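Spore germination protein B3 (Bacillus subtilis subsp. subtilis, PDB 3N54) serves as the lipoprotein component of a spore germinant receptor, taking part in the response to L-asparagine, glucose, fructose and potassium ions. Local coordinates at residues A[11-16]-A[21-26]; A[194-199]-A[297-302]; A[223-228]-A[274-279]; A[237-242]-A[246-251]. All coordinates share one frame; numbering follows the deposited sequence.

Contact 1 (A[11-16]-A[21-26]); sequences LAIDET and YKLTYQ
Leu11 to Asp14 run antiparallel to Lys22 to Tyr25, the strand axes at 168°, and two pairs of backbone hydrogen bonds join Ala12 with Thr24 and Asp14 with Lys22, Thr24 N reaching Ala12 O at 2.9 Å. On the face carrying Leu11, Ile13, Leu23 and Tyr25, methyl CD1 of Leu11 lies over the middle of the Tyr25 ring, 3.6 Å from its centroid, in a CH-pi contact. With chi1 at 174°, Leu11 directs CG away from its own amide nitrogen, which carries this methyl across the non-hydrogen-bonded pair and also against Leu23 CB at 3.9 Å. The two strands form a beta hairpin whose second member is the middle strand of a three-stranded antiparallel sheet; from the third, Lys51 makes a cation-pi contact with Tyr25. With an alanine in place of Tyr25, the Leu11 methyl would probably lose the flat surface it rests on and Lys51 its aromatic partner. Ile13 and Leu23 lie side by side, pointing the same way. The other face is more polar: one water is hydrogen-bonded to Asp14 OD2, Thr24 OG1 and Lys22 O. Beyond it, Thr16 CG2 packs on Lys22 CB while Thr16 OG1 turns to Asp18.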
loop_
_atom_site.group_PDB
_atom_site.type_symbol
_atom_site.label_atom_id
_atom_site.label_comp_id
_atom_site.label_asym_id
_atom_site.label_seq_id
_atom_site.Cartn_x
_atom_site.Cartn_y
_atom_site.Cartn_z
ATOM N N LEU A 11 34.759 13.469 1.804
ATOM C CA LEU A 11 33.653 14.334 1.428
ATOM C C LEU A 11 34.130 15.625 0.783
ATOM O O LEU A 11 35.039 16.281 1.293
ATOM C CB LEU A 11 32.822 14.680 2.660
ATOM C CG LEU A 11 31.687 15.694 2.488
ATOM C CD1 LEU A 11 30.640 15.196 1.485
ATOM C CD2 LEU A 11 31.050 16.005 3.841
ATOM N N ALA A 12 33.497 15.973 -0.338
ATOM C CA ALA A 12 33.706 17.247 -0.997
ATOM C C ALA A 12 32.466 18.090 -0.753
ATOM O O ALA A 12 31.345 17.604 -0.938
ATOM C CB ALA A 12 33.923 17.056 -2.488
ATOM N N ILE A 13 32.655 19.332 -0.306
ATOM C CA ILE A 13 31.541 20.263 -0.165
ATOM C C ILE A 13 31.797 21.451 -1.077
ATOM O O ILE A 13 32.833 22.113 -0.972
ATOM C CB ILE A 13 31.318 20.776 1.274
ATOM C CG1 ILE A 13 31.326 19.626 2.287
ATOM C CG2 ILE A 13 29.991 21.544 1.345
ATOM C CD1 ILE A 13 31.011 20.063 3.716
ATOM N N ASP A 14 30.842 21.700 -1.969
ATOM C CA ASP A 14 30.909 22.792 -2.927
ATOM C C ASP A 14 29.646 23.641 -2.921
ATOM O O ASP A 14 28.578 23.211 -2.461
ATOM C CB ASP A 14 31.070 22.237 -4.344
ATOM C CG ASP A 14 32.474 21.780 -4.646
ATOM O OD1 ASP A 14 33.390 22.630 -4.592
ATOM O OD2 ASP A 14 32.655 20.586 -4.983
ATOM N N GLU A 15 29.800 24.860 -3.422
ATOM C CA GLU A 15 28.682 25.710 -3.783
ATOM C C GLU A 15 28.793 25.820 -5.299
ATOM O O GLU A 15 29.863 26.159 -5.814
ATOM C CB GLU A 15 28.752 27.072 -3.119
ATOM C CG GLU A 15 27.647 27.996 -3.589
ATOM C CD GLU A 15 27.518 29.254 -2.767
ATOM O OE1 GLU A 15 26.633 30.064 -3.103
ATOM O OE2 GLU A 15 28.284 29.449 -1.797
ATOM N N THR A 16 27.714 25.510 -6.011
ATOM C CA THR A 16 27.753 25.444 -7.475
ATOM C C THR A 16 27.486 26.792 -8.141
ATOM O O THR A 16 27.114 27.757 -7.475
ATOM C CB THR A 16 26.728 24.426 -8.010
ATOM O OG1 THR A 16 25.407 24.874 -7.698
ATOM C CG2 THR A 16 26.963 23.057 -7.398
ATOM N N TYR A 21 24.173 23.965 -2.681
ATOM C CA TYR A 21 25.207 23.174 -2.076
ATOM C C TYR A 21 25.231 21.806 -2.742
ATOM O O TYR A 21 24.188 21.249 -3.078
ATOM C CB TYR A 21 24.983 23.085 -0.576
ATOM C CG TYR A 21 25.146 24.430 0.059
ATOM C CD1 TYR A 21 24.047 25.223 0.359
ATOM C CD2 TYR A 21 26.410 24.939 0.307
ATOM C CE1 TYR A 21 24.211 26.484 0.925
ATOM C CE2 TYR A 21 26.585 26.178 0.865
ATOM C CZ TYR A 21 25.481 26.949 1.176
ATOM O OH TYR A 21 25.663 28.192 1.721
ATOM N N LYS A 22 26.439 21.307 -2.977
ATOM C CA LYS A 22 26.634 19.983 -3.522
ATOM C C LYS A 22 27.655 19.265 -2.666
ATOM O O LYS A 22 28.811 19.660 -2.617
ATOM C CB LYS A 22 27.087 20.025 -4.986
ATOM C CG LYS A 22 27.082 18.646 -5.643
ATOM C CD LYS A 22 27.310 18.680 -7.153
ATOM C CE LYS A 22 28.781 18.871 -7.505
ATOM N NZ LYS A 22 29.078 18.501 -8.939
ATOM N N LEU A 23 27.201 18.237 -1.954
ATOM C CA LEU A 23 28.074 17.384 -1.168
ATOM C C LEU A 23 28.307 16.116 -1.961
ATOM O O LEU A 23 27.353 15.431 -2.305
ATOM C CB LEU A 23 27.451 17.033 0.176
ATOM C CG LEU A 23 27.485 18.101 1.267
ATOM C CD1 LEU A 23 26.568 19.271 0.936
ATOM C CD2 LEU A 23 27.105 17.486 2.606
ATOM N N THR A 24 29.566 15.830 -2.288
ATOM C CA THR A 24 29.907 14.598 -2.989
ATOM C C THR A 24 30.748 13.733 -2.062
ATOM O O THR A 24 31.900 14.054 -1.777
ATOM C CB THR A 24 30.679 14.856 -4.295
ATOM O OG1 THR A 24 29.992 15.835 -5.078
ATOM C CG2 THR A 24 30.809 13.556 -5.113
ATOM N N TYR A 25 30.155 12.651 -1.569
ATOM C CA TYR A 25 30.880 11.705 -0.737
ATOM C C TYR A 25 31.828 10.895 -1.615
ATOM O O TYR A 25 31.635 10.802 -2.828
ATOM C CB TYR A 25 29.918 10.814 0.044
ATOM C CG TYR A 25 29.248 11.557 1.176
ATOM C CD1 TYR A 25 28.180 12.416 0.937
ATOM C CD2 TYR A 25 29.705 11.419 2.479
ATOM C CE1 TYR A 25 27.576 13.109 1.971
ATOM C CE2 TYR A 25 29.107 12.105 3.523
ATOM C CZ TYR A 25 28.042 12.946 3.264
ATOM O OH TYR A 25 27.453 13.622 4.307
ATOM N N GLN A 26 32.863 10.341 -0.996
ATOM C CA GLN A 26 33.938 9.666 -1.719
ATOM C C GLN A 26 34.337 8.362 -1.040
ATOM O O GLN A 26 34.464 8.297 0.182
ATOM C CB GLN A 26 35.172 10.572 -1.766
ATOM C CG GLN A 26 34.919 12.017 -2.249
ATOM C CD GLN A 26 34.552 12.096 -3.718
ATOM O OE1 GLN A 26 33.983 13.085 -4.177
ATOM N NE2 GLN A 26 34.888 11.059 -4.465
HETATM O O HOH W 1 30.607 18.478 -4.146
#

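Contact 2 (A[194-199]-A[297-302]); sequences GFLSAD and HEYKTD
Tyr299 meets Gly194 most closely, ring atom CE2 lying 3.6 Å from Gly194 CA. Glycine suits this place because a beta carbon here would point toward the ring and probably clash with CE2. Farther along the strand, Tyr299 OH comes to 3.5 Å from Phe195 O, and Tyr299 CE1 is loosely approached by Leu196 CD2 at 4.5 Å. All three neighbours come to the ring obliquely. A chi1 of -54° turns the Tyr299 ring away from its own carbonyl carbon, sending it out from the C-terminal end of helix 271-299 toward the strand, and Glu298 CG lies over one ring face, 4.1 Å above its plane. Strand 191-196 is an outermost strand of a mixed five-stranded sheet, so the contact sets a helix end against a sheet margin; backbone bonds tie Gly194 to Ile184 and Leu196 to Ala182, and Ile184 also touches Tyr299. A serine in place of Tyr299 would probably open a gap over Gly194 and leave Glu298 CG without the ring beneath it. Farther out, Lys300 is the first residue to leave helical geometry, with a positive phi of 59°, and Thr301 OG1 is anchored by Ser164 and Asp326. After the strand, Ser197 caps helix 198-208: its side chain takes a backbone N while its own N is bound by Glu200, the reciprocal pairing of a capping box.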
loop_
_atom_site.group_PDB
_atom_site.type_symbol
_atom_site.label_atom_id
_atom_site.label_comp_id
_atom_site.label_asym_id
_atom_site.label_seq_id
_atom_site.Cartn_x
_atom_site.Cartn_y
_atom_site.Cartn_z
ATOM N N GLY A 194 1.977 -5.769 -7.856
ATOM C CA GLY A 194 0.921 -5.183 -8.679
ATOM C C GLY A 194 0.139 -4.116 -7.939
ATOM O O GLY A 194 0.412 -3.845 -6.769
ATOM N N PHE A 195 -0.828 -3.521 -8.632
ATOM C CA PHE A 195 -1.737 -2.533 -8.054
ATOM C C PHE A 195 -3.193 -2.963 -8.216
ATOM O O PHE A 195 -3.554 -3.633 -9.174
ATOM C CB PHE A 195 -1.611 -1.179 -8.755
ATOM C CG PHE A 195 -0.325 -0.456 -8.495
ATOM C CD1 PHE A 195 -0.207 0.409 -7.417
ATOM C CD2 PHE A 195 0.755 -0.607 -9.350
ATOM C CE1 PHE A 195 0.971 1.099 -7.189
ATOM C CE2 PHE A 195 1.933 0.074 -9.124
ATOM C CZ PHE A 195 2.043 0.929 -8.045
ATOM N N LEU A 196 -4.018 -2.554 -7.263
ATOM C CA LEU A 196 -5.451 -2.677 -7.369
ATOM C C LEU A 196 -5.960 -1.265 -7.646
ATOM O O LEU A 196 -5.390 -0.290 -7.151
ATOM C CB LEU A 196 -6.057 -3.231 -6.078
ATOM C CG LEU A 196 -5.748 -4.693 -5.719
ATOM C CD1 LEU A 196 -6.462 -5.094 -4.434
ATOM C CD2 LEU A 196 -6.130 -5.633 -6.849
ATOM N N SER A 197 -7.015 -1.151 -8.442
ATOM C CA SER A 197 -7.609 0.142 -8.736
ATOM C C SER A 197 -8.361 0.640 -7.511
ATOM O O SER A 197 -8.592 -0.119 -6.569
ATOM C CB SER A 197 -8.570 0.036 -9.926
ATOM O OG SER A 197 -9.657 -0.828 -9.633
ATOM N N ALA A 198 -8.743 1.914 -7.536
ATOM C CA ALA A 198 -9.560 2.503 -6.482
ATOM C C ALA A 198 -10.840 1.701 -6.273
ATOM O O ALA A 198 -11.198 1.404 -5.137
ATOM C CB ALA A 198 -9.899 3.951 -6.822
ATOM N N ASP A 199 -11.532 1.363 -7.368
ATOM C CA ASP A 199 -12.770 0.580 -7.289
ATOM C C ASP A 199 -12.517 -0.804 -6.693
ATOM O O ASP A 199 -13.260 -1.255 -5.825
ATOM C CB ASP A 199 -13.431 0.428 -8.669
ATOM C CG ASP A 199 -14.127 1.701 -9.146
ATOM O OD1 ASP A 199 -14.347 2.628 -8.339
ATOM O OD2 ASP A 199 -14.479 1.765 -10.344
ATOM N N HIS A 297 -4.898 -15.813 -8.750
ATOM C CA HIS A 297 -4.268 -16.362 -9.960
ATOM C C HIS A 297 -3.392 -15.400 -10.766
ATOM O O HIS A 297 -2.634 -15.854 -11.623
ATOM C CB HIS A 297 -5.349 -16.979 -10.855
ATOM C CG HIS A 297 -6.271 -17.903 -10.118
ATOM N ND1 HIS A 297 -5.845 -19.092 -9.563
ATOM C CD2 HIS A 297 -7.588 -17.803 -9.827
ATOM C CE1 HIS A 297 -6.863 -19.686 -8.967
ATOM N NE2 HIS A 297 -7.933 -18.926 -9.114
ATOM N N GLU A 298 -3.489 -14.097 -10.518
ATOM C CA GLU A 298 -2.594 -13.145 -11.174
ATOM C C GLU A 298 -1.427 -12.839 -10.232
ATOM O O GLU A 298 -0.277 -13.082 -10.576
ATOM C CB GLU A 298 -3.321 -11.858 -11.572
ATOM C CG GLU A 298 -2.492 -10.932 -12.469
ATOM C CD GLU A 298 -3.174 -9.604 -12.777
ATOM O OE1 GLU A 298 -2.563 -8.793 -13.488
ATOM O OE2 GLU A 298 -4.309 -9.358 -12.317
ATOM N N TYR A 299 -1.734 -12.327 -9.043
ATOM C CA TYR A 299 -0.701 -11.943 -8.068
ATOM C C TYR A 299 -0.298 -13.094 -7.140
ATOM O O TYR A 299 0.819 -13.107 -6.627
ATOM C CB TYR A 299 -1.145 -10.706 -7.274
ATOM C CG TYR A 299 -1.517 -9.575 -8.196
ATOM C CD1 TYR A 299 -2.815 -9.074 -8.238
ATOM C CD2 TYR A 299 -0.586 -9.060 -9.091
ATOM C CE1 TYR A 299 -3.161 -8.055 -9.123
ATOM C CE2 TYR A 299 -0.922 -8.051 -9.978
ATOM C CZ TYR A 299 -2.208 -7.552 -9.984
ATOM O OH TYR A 299 -2.529 -6.546 -10.862
ATOM N N LYS A 300 -1.203 -14.046 -6.931
ATOM C CA LYS A 300 -0.927 -15.242 -6.135
ATOM C C LYS A 300 -0.512 -14.931 -4.691
ATOM O O LYS A 300 0.418 -15.548 -4.149
ATOM C CB LYS A 300 0.143 -16.111 -6.816
ATOM C CG LYS A 300 -0.211 -16.551 -8.239
ATOM C CD LYS A 300 0.903 -17.407 -8.833
ATOM C CE LYS A 300 0.568 -17.871 -10.238
ATOM N NZ LYS A 300 1.688 -18.625 -10.867
ATOM N N THR A 301 -1.193 -13.973 -4.071
ATOM C CA THR A 301 -0.955 -13.694 -2.661
ATOM C C THR A 301 -2.192 -13.110 -1.982
ATOM O O THR A 301 -3.067 -12.536 -2.635
ATOM C CB THR A 301 0.265 -12.772 -2.456
ATOM O OG1 THR A 301 0.766 -12.948 -1.125
ATOM C CG2 THR A 301 -0.088 -11.301 -2.702
ATOM N N ASP A 302 -2.247 -13.303 -0.668
ATOM C CA ASP A 302 -3.325 -12.832 0.188
ATOM C C ASP A 302 -2.800 -11.625 0.964
ATOM O O ASP A 302 -2.079 -11.796 1.951
ATOM C CB ASP A 302 -3.765 -13.969 1.129
ATOM C CG ASP A 302 -4.480 -13.476 2.396
ATOM O OD1 ASP A 302 -5.045 -12.360 2.401
ATOM O OD2 ASP A 302 -4.475 -14.230 3.402
#

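Contact 3 (A[223-228]-A[274-279]); sequences HPITFE and HRLENI
In Ile225 a chi1 of 55° sets CG1 between the backbone N and the carbonyl carbon, and with chi2 at 176° the longer branch reaches straight from the strand toward the helix. Leu276 answers with CG anti to its carbonyl carbon (chi1 -73°), which brings CD2 out to meet it. The two methyls, Ile225 CD1 and Leu276 CD2, stand 3.4 Å apart, closer than two methyl carbons normally pack, and the side chains cross obliquely. One helical turn further on, Ile279 CG2 adds a looser contact with Ile225 CD1 at 4.3 Å, so that Leu276 and Ile279 offer the strand one apolar stripe of the helix. Helix 271-299 lies here across a face of the mixed sheet built on strands 215-220, 223-240, 245-258 and 333-342. Leu276 also touches Leu257 of the adjoining strand, and Phe227 carries the apolar layer on to Phe280 and Phe340. Branched aliphatic side chains suit the interior because they fill it without polar atoms that need partners. The contact is thus held by dispersion and the burial of hydrocarbon, with no polar bond between the two segments. Methyl contacts are weakly directional, so polar bonds nearby, such as the Arg275 to Asp220 salt bridge, probably help to fix the helix over the sheet.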
loop_
_atom_site.group_PDB
_atom_site.type_symbol
_atom_site.label_atom_id
_atom_site.label_comp_id
_atom_site.label_asym_id
_atom_site.label_seq_id
_atom_site.Cartn_x
_atom_site.Cartn_y
_atom_site.Cartn_z
ATOM N N HIS A 223 -31.454 3.129 -15.446
ATOM C CA HIS A 223 -31.575 4.312 -14.590
ATOM C C HIS A 223 -30.531 4.316 -13.487
ATOM O O HIS A 223 -30.438 3.351 -12.741
ATOM C CB HIS A 223 -32.962 4.376 -13.958
ATOM C CG HIS A 223 -34.075 4.394 -14.956
ATOM N ND1 HIS A 223 -34.222 5.401 -15.884
ATOM C CD2 HIS A 223 -35.100 3.535 -15.165
ATOM C CE1 HIS A 223 -35.287 5.158 -16.628
ATOM N NE2 HIS A 223 -35.839 4.033 -16.210
ATOM N N PRO A 224 -29.745 5.404 -13.374
ATOM C CA PRO A 224 -28.733 5.470 -12.321
ATOM C C PRO A 224 -29.291 5.312 -10.908
ATOM O O PRO A 224 -30.289 5.936 -10.557
ATOM C CB PRO A 224 -28.139 6.871 -12.496
ATOM C CG PRO A 224 -28.321 7.174 -13.917
ATOM C CD PRO A 224 -29.620 6.533 -14.312
ATOM N N ILE A 225 -28.654 4.453 -10.122
ATOM C CA ILE A 225 -28.975 4.303 -8.708
ATOM C C ILE A 225 -27.663 4.223 -7.940
ATOM O O ILE A 225 -26.699 3.618 -8.413
ATOM C CB ILE A 225 -29.872 3.074 -8.418
ATOM C CG1 ILE A 225 -29.258 1.785 -8.973
ATOM C CG2 ILE A 225 -31.264 3.287 -9.008
ATOM C CD1 ILE A 225 -30.053 0.539 -8.632
ATOM N N THR A 226 -27.620 4.863 -6.778
ATOM C CA THR A 226 -26.415 4.877 -5.952
ATOM C C THR A 226 -26.749 4.480 -4.523
ATOM O O THR A 226 -27.788 4.870 -3.986
ATOM C CB THR A 226 -25.735 6.258 -5.962
ATOM O OG1 THR A 226 -25.312 6.571 -7.293
ATOM C CG2 THR A 226 -24.525 6.267 -5.066
ATOM N N PHE A 227 -25.860 3.689 -3.928
ATOM C CA PHE A 227 -25.999 3.213 -2.564
ATOM C C PHE A 227 -24.805 3.707 -1.747
ATOM O O PHE A 227 -23.682 3.251 -1.956
ATOM C CB PHE A 227 -26.070 1.686 -2.556
ATOM C CG PHE A 227 -26.207 1.084 -1.186
ATOM C CD1 PHE A 227 -27.450 0.964 -0.589
ATOM C CD2 PHE A 227 -25.091 0.622 -0.501
ATOM C CE1 PHE A 227 -27.581 0.401 0.674
ATOM C CE2 PHE A 227 -25.215 0.059 0.759
ATOM C CZ PHE A 227 -26.464 -0.053 1.346
ATOM N N GLU A 228 -25.052 4.648 -0.837
ATOM C CA GLU A 228 -24.004 5.220 0.007
ATOM C C GLU A 228 -23.956 4.488 1.344
ATOM O O GLU A 228 -24.965 4.394 2.041
ATOM C CB GLU A 228 -24.246 6.716 0.243
ATOM C CG GLU A 228 -23.083 7.419 0.952
ATOM C CD GLU A 228 -23.374 8.870 1.321
ATOM O OE1 GLU A 228 -24.560 9.263 1.385
ATOM O OE2 GLU A 228 -22.404 9.616 1.573
ATOM N N HIS A 274 -36.248 -4.128 -1.776
ATOM C CA HIS A 274 -35.618 -5.452 -1.774
ATOM C C HIS A 274 -34.997 -5.740 -3.136
ATOM O O HIS A 274 -33.932 -6.354 -3.227
ATOM C CB HIS A 274 -36.608 -6.562 -1.408
ATOM C CG HIS A 274 -36.877 -6.676 0.059
ATOM N ND1 HIS A 274 -38.106 -6.392 0.617
ATOM C CD2 HIS A 274 -36.072 -7.043 1.085
ATOM C CE1 HIS A 274 -38.047 -6.583 1.924
ATOM N NE2 HIS A 274 -36.824 -6.977 2.233
ATOM N N ARG A 275 -35.672 -5.282 -4.187
ATOM C CA ARG A 275 -35.198 -5.448 -5.552
ATOM C C ARG A 275 -33.910 -4.654 -5.799
ATOM O O ARG A 275 -32.945 -5.197 -6.332
ATOM C CB ARG A 275 -36.297 -5.029 -6.526
ATOM C CG ARG A 275 -35.998 -5.291 -7.977
ATOM C CD ARG A 275 -37.253 -5.105 -8.808
ATOM N NE ARG A 275 -36.943 -4.873 -10.214
ATOM C CZ ARG A 275 -36.535 -3.708 -10.718
ATOM N NH1 ARG A 275 -36.372 -2.642 -9.934
ATOM N NH2 ARG A 275 -36.288 -3.610 -12.020
ATOM N N LEU A 276 -33.893 -3.379 -5.410
ATOM C CA LEU A 276 -32.691 -2.546 -5.554
ATOM C C LEU A 276 -31.539 -3.086 -4.713
ATOM O O LEU A 276 -30.386 -3.089 -5.152
ATOM C CB LEU A 276 -32.968 -1.091 -5.166
ATOM C CG LEU A 276 -33.796 -0.252 -6.138
ATOM C CD1 LEU A 276 -33.975 1.148 -5.593
ATOM C CD2 LEU A 276 -33.141 -0.199 -7.500
ATOM N N GLU A 277 -31.857 -3.533 -3.502
ATOM C CA GLU A 277 -30.878 -4.156 -2.620
ATOM C C GLU A 277 -30.204 -5.332 -3.307
ATOM O O GLU A 277 -28.983 -5.486 -3.229
ATOM C CB GLU A 277 -31.545 -4.621 -1.324
ATOM C CG GLU A 277 -31.896 -3.476 -0.402
ATOM C CD GLU A 277 -32.843 -3.853 0.725
ATOM O OE1 GLU A 277 -33.287 -5.019 0.799
ATOM O OE2 GLU A 277 -33.149 -2.959 1.538
ATOM N N ASN A 278 -31.005 -6.149 -3.985
ATOM C CA ASN A 278 -30.496 -7.309 -4.703
ATOM C C ASN A 278 -29.519 -6.901 -5.806
ATOM O O ASN A 278 -28.506 -7.567 -6.013
ATOM C CB ASN A 278 -31.648 -8.127 -5.301
ATOM C CG ASN A 278 -31.227 -9.537 -5.679
ATOM O OD1 ASN A 278 -30.744 -10.296 -4.836
ATOM N ND2 ASN A 278 -31.415 -9.896 -6.940
ATOM N N ILE A 279 -29.827 -5.805 -6.501
ATOM C CA ILE A 279 -28.967 -5.297 -7.570
ATOM C C ILE A 279 -27.606 -4.875 -7.016
ATOM O O ILE A 279 -26.570 -5.237 -7.572
ATOM C CB ILE A 279 -29.612 -4.110 -8.317
ATOM C CG1 ILE A 279 -30.867 -4.566 -9.062
ATOM C CG2 ILE A 279 -28.634 -3.505 -9.310
ATOM C CD1 ILE A 279 -31.581 -3.453 -9.796
#

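Contact 4 (A[237-242]-A[246-251]); sequences KPVIEN and VFHISV
Lys237 and His248 are joined by two backbone hydrogen bonds, and Val239 and Val246 by two more. The bond from Lys237 N to His248 O is short, 2.8 Å. Proline suits the non-hydrogen-bonded place between these pairs, since no N-H is called for there. Among apolar contacts, Pro238 CB touches Phe247 CE1 at 3.7 Å, an off-centre CH-pi approach, and Phe247 also meets the ring of Phe334. On the other face, Val246 CG2 packs against the aliphatic Glu241 CG at 3.9 Å. The imidazole of His248 merely has Lys237 O near its edge, and methyl CG2 of Val239 comes within 4.1 Å of His248 ND1, a nitrogen buried here without a partner in the model. This alternation of bonded and non-bonded pairs is that of antiparallel strands, and the short connection from Asn242 to Val246 makes them a beta hairpin, the closed end of strands 223-240 and 245-258 in the four-stranded mixed sheet.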
loop_
_atom_site.group_PDB
_atom_site.type_symbol
_atom_site.label_atom_id
_atom_site.label_comp_id
_atom_site.label_asym_id
_atom_site.label_seq_id
_atom_site.Cartn_x
_atom_site.Cartn_y
_atom_site.Cartn_z
ATOM N N LYS A 237 -16.251 -17.032 8.149
ATOM C CA LYS A 237 -16.209 -18.364 8.736
ATOM C C LYS A 237 -15.530 -19.339 7.771
ATOM O O LYS A 237 -16.152 -19.798 6.815
ATOM C CB LYS A 237 -17.628 -18.839 9.067
ATOM C CG LYS A 237 -17.687 -20.181 9.778
ATOM C CD LYS A 237 -19.111 -20.556 10.163
ATOM C CE LYS A 237 -19.133 -21.826 11.003
ATOM N NZ LYS A 237 -20.514 -22.222 11.406
ATOM N N PRO A 238 -14.240 -19.637 8.002
ATOM C CA PRO A 238 -13.563 -20.620 7.161
ATOM C C PRO A 238 -13.875 -22.054 7.586
ATOM O O PRO A 238 -13.861 -22.354 8.778
ATOM C CB PRO A 238 -12.081 -20.309 7.384
ATOM C CG PRO A 238 -12.021 -19.708 8.730
ATOM C CD PRO A 238 -13.307 -18.967 8.925
ATOM N N VAL A 239 -14.160 -22.914 6.612
ATOM C CA VAL A 239 -14.423 -24.329 6.852
ATOM C C VAL A 239 -13.512 -25.155 5.953
ATOM O O VAL A 239 -13.442 -24.904 4.750
ATOM C CB VAL A 239 -15.887 -24.701 6.547
ATOM C CG1 VAL A 239 -16.120 -26.179 6.798
ATOM C CG2 VAL A 239 -16.843 -23.865 7.383
ATOM N N ILE A 240 -12.816 -26.134 6.528
ATOM C CA ILE A 240 -11.923 -26.989 5.748
ATOM C C ILE A 240 -12.720 -28.164 5.212
ATOM O O ILE A 240 -13.278 -28.941 5.990
ATOM C CB ILE A 240 -10.732 -27.519 6.567
ATOM C CG1 ILE A 240 -9.760 -26.392 6.914
ATOM C CG2 ILE A 240 -9.979 -28.573 5.769
ATOM C CD1 ILE A 240 -10.322 -25.327 7.822
ATOM N N GLU A 241 -12.775 -28.300 3.888
ATOM C CA GLU A 241 -13.538 -29.380 3.273
ATOM C C GLU A 241 -13.213 -29.587 1.787
ATOM O O GLU A 241 -13.770 -28.890 0.938
ATOM C CB GLU A 241 -15.047 -29.127 3.452
ATOM C CG GLU A 241 -15.514 -27.699 3.138
ATOM C CD GLU A 241 -17.025 -27.537 3.244
ATOM O OE1 GLU A 241 -17.587 -26.698 2.505
ATOM O OE2 GLU A 241 -17.648 -28.251 4.061
ATOM N N ASN A 242 -12.306 -30.508 1.444
ATOM C CA ASN A 242 -11.482 -31.287 2.373
ATOM C C ASN A 242 -10.042 -31.173 1.901
ATOM O O ASN A 242 -9.728 -31.499 0.756
ATOM C CB ASN A 242 -11.895 -32.757 2.413
ATOM C CG ASN A 242 -13.187 -32.995 3.183
ATOM O OD1 ASN A 242 -13.199 -33.714 4.185
ATOM N ND2 ASN A 242 -14.278 -32.395 2.717
ATOM N N VAL A 246 -12.617 -23.324 2.646
ATOM C CA VAL A 246 -13.744 -22.651 2.013
ATOM C C VAL A 246 -14.186 -21.514 2.932
ATOM O O VAL A 246 -14.692 -21.760 4.028
ATOM C CB VAL A 246 -14.928 -23.600 1.760
ATOM C CG1 VAL A 246 -16.119 -22.828 1.204
ATOM C CG2 VAL A 246 -14.527 -24.719 0.808
ATOM N N PHE A 247 -13.983 -20.278 2.487
ATOM C CA PHE A 247 -14.344 -19.102 3.274
ATOM C C PHE A 247 -15.796 -18.705 3.064
ATOM O O PHE A 247 -16.188 -18.354 1.957
ATOM C CB PHE A 247 -13.452 -17.906 2.915
ATOM C CG PHE A 247 -12.098 -17.932 3.568
ATOM C CD1 PHE A 247 -11.919 -17.412 4.839
ATOM C CD2 PHE A 247 -11.002 -18.456 2.905
ATOM C CE1 PHE A 247 -10.670 -17.428 5.447
ATOM C CE2 PHE A 247 -9.748 -18.475 3.505
ATOM C CZ PHE A 247 -9.583 -17.961 4.778
ATOM N N HIS A 248 -16.590 -18.772 4.129
ATOM C CA HIS A 248 -17.958 -18.272 4.105
ATOM C C HIS A 248 -17.918 -16.845 4.622
ATOM O O HIS A 248 -17.701 -16.614 5.813
ATOM C CB HIS A 248 -18.892 -19.117 4.971
ATOM C CG HIS A 248 -19.257 -20.433 4.365
ATOM N ND1 HIS A 248 -18.417 -21.525 4.392
ATOM C CD2 HIS A 248 -20.380 -20.838 3.728
ATOM C CE1 HIS A 248 -19.005 -22.544 3.793
ATOM N NE2 HIS A 248 -20.198 -22.153 3.381
ATOM N N ILE A 249 -18.113 -15.892 3.720
ATOM C CA ILE A 249 -18.069 -14.483 4.065
ATOM C C ILE A 249 -19.470 -13.895 4.033
ATOM O O ILE A 249 -20.183 -14.014 3.035
ATOM C CB ILE A 249 -17.166 -13.702 3.100
ATOM C CG1 ILE A 249 -15.736 -14.250 3.167
ATOM C CG2 ILE A 249 -17.204 -12.212 3.422
ATOM C CD1 ILE A 249 -14.719 -13.441 2.383
ATOM N N SER A 250 -19.852 -13.264 5.135
ATOM C CA SER A 250 -21.144 -12.625 5.268
ATOM C C SER A 250 -20.924 -11.127 5.336
ATOM O O SER A 250 -20.092 -10.663 6.107
ATOM C CB SER A 250 -21.848 -13.116 6.533
ATOM O OG SER A 250 -23.145 -12.560 6.646
ATOM N N VAL A 251 -21.652 -10.373 4.520
ATOM C CA VAL A 251 -21.547 -8.920 4.505
ATOM C C VAL A 251 -22.919 -8.319 4.771
ATOM O O VAL A 251 -23.877 -8.593 4.047
ATOM C CB VAL A 251 -21.001 -8.391 3.151
ATOM C CG1 VAL A 251 -21.004 -6.872 3.122
ATOM C CG2 VAL A 251 -19.601 -8.923 2.891
#

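How the contacts relate
Contact 3 is buried, contacts 2 and 4 are partly buried, and contact 1 lies at the surface. Contacts 1 and 4 are both beta hairpins bound by backbone hydrogen bonds, but contact 1 keeps a water on its polar face, whereas contact 4 packs proline on phenylalanine. Their centres are 61 Å apart, on opposite sides of the chain's centre. Contacts 2 and 3 lack such bonds between their segments and rely on packing: a tyrosine ring on a glycine backbone in one, aliphatic methyls in the other. Both use helix 271-299, at its end and near its start. Contacts 3 and 4 share strand 223-240, so one sheet receives the helix at one end and closes its hairpin at the other.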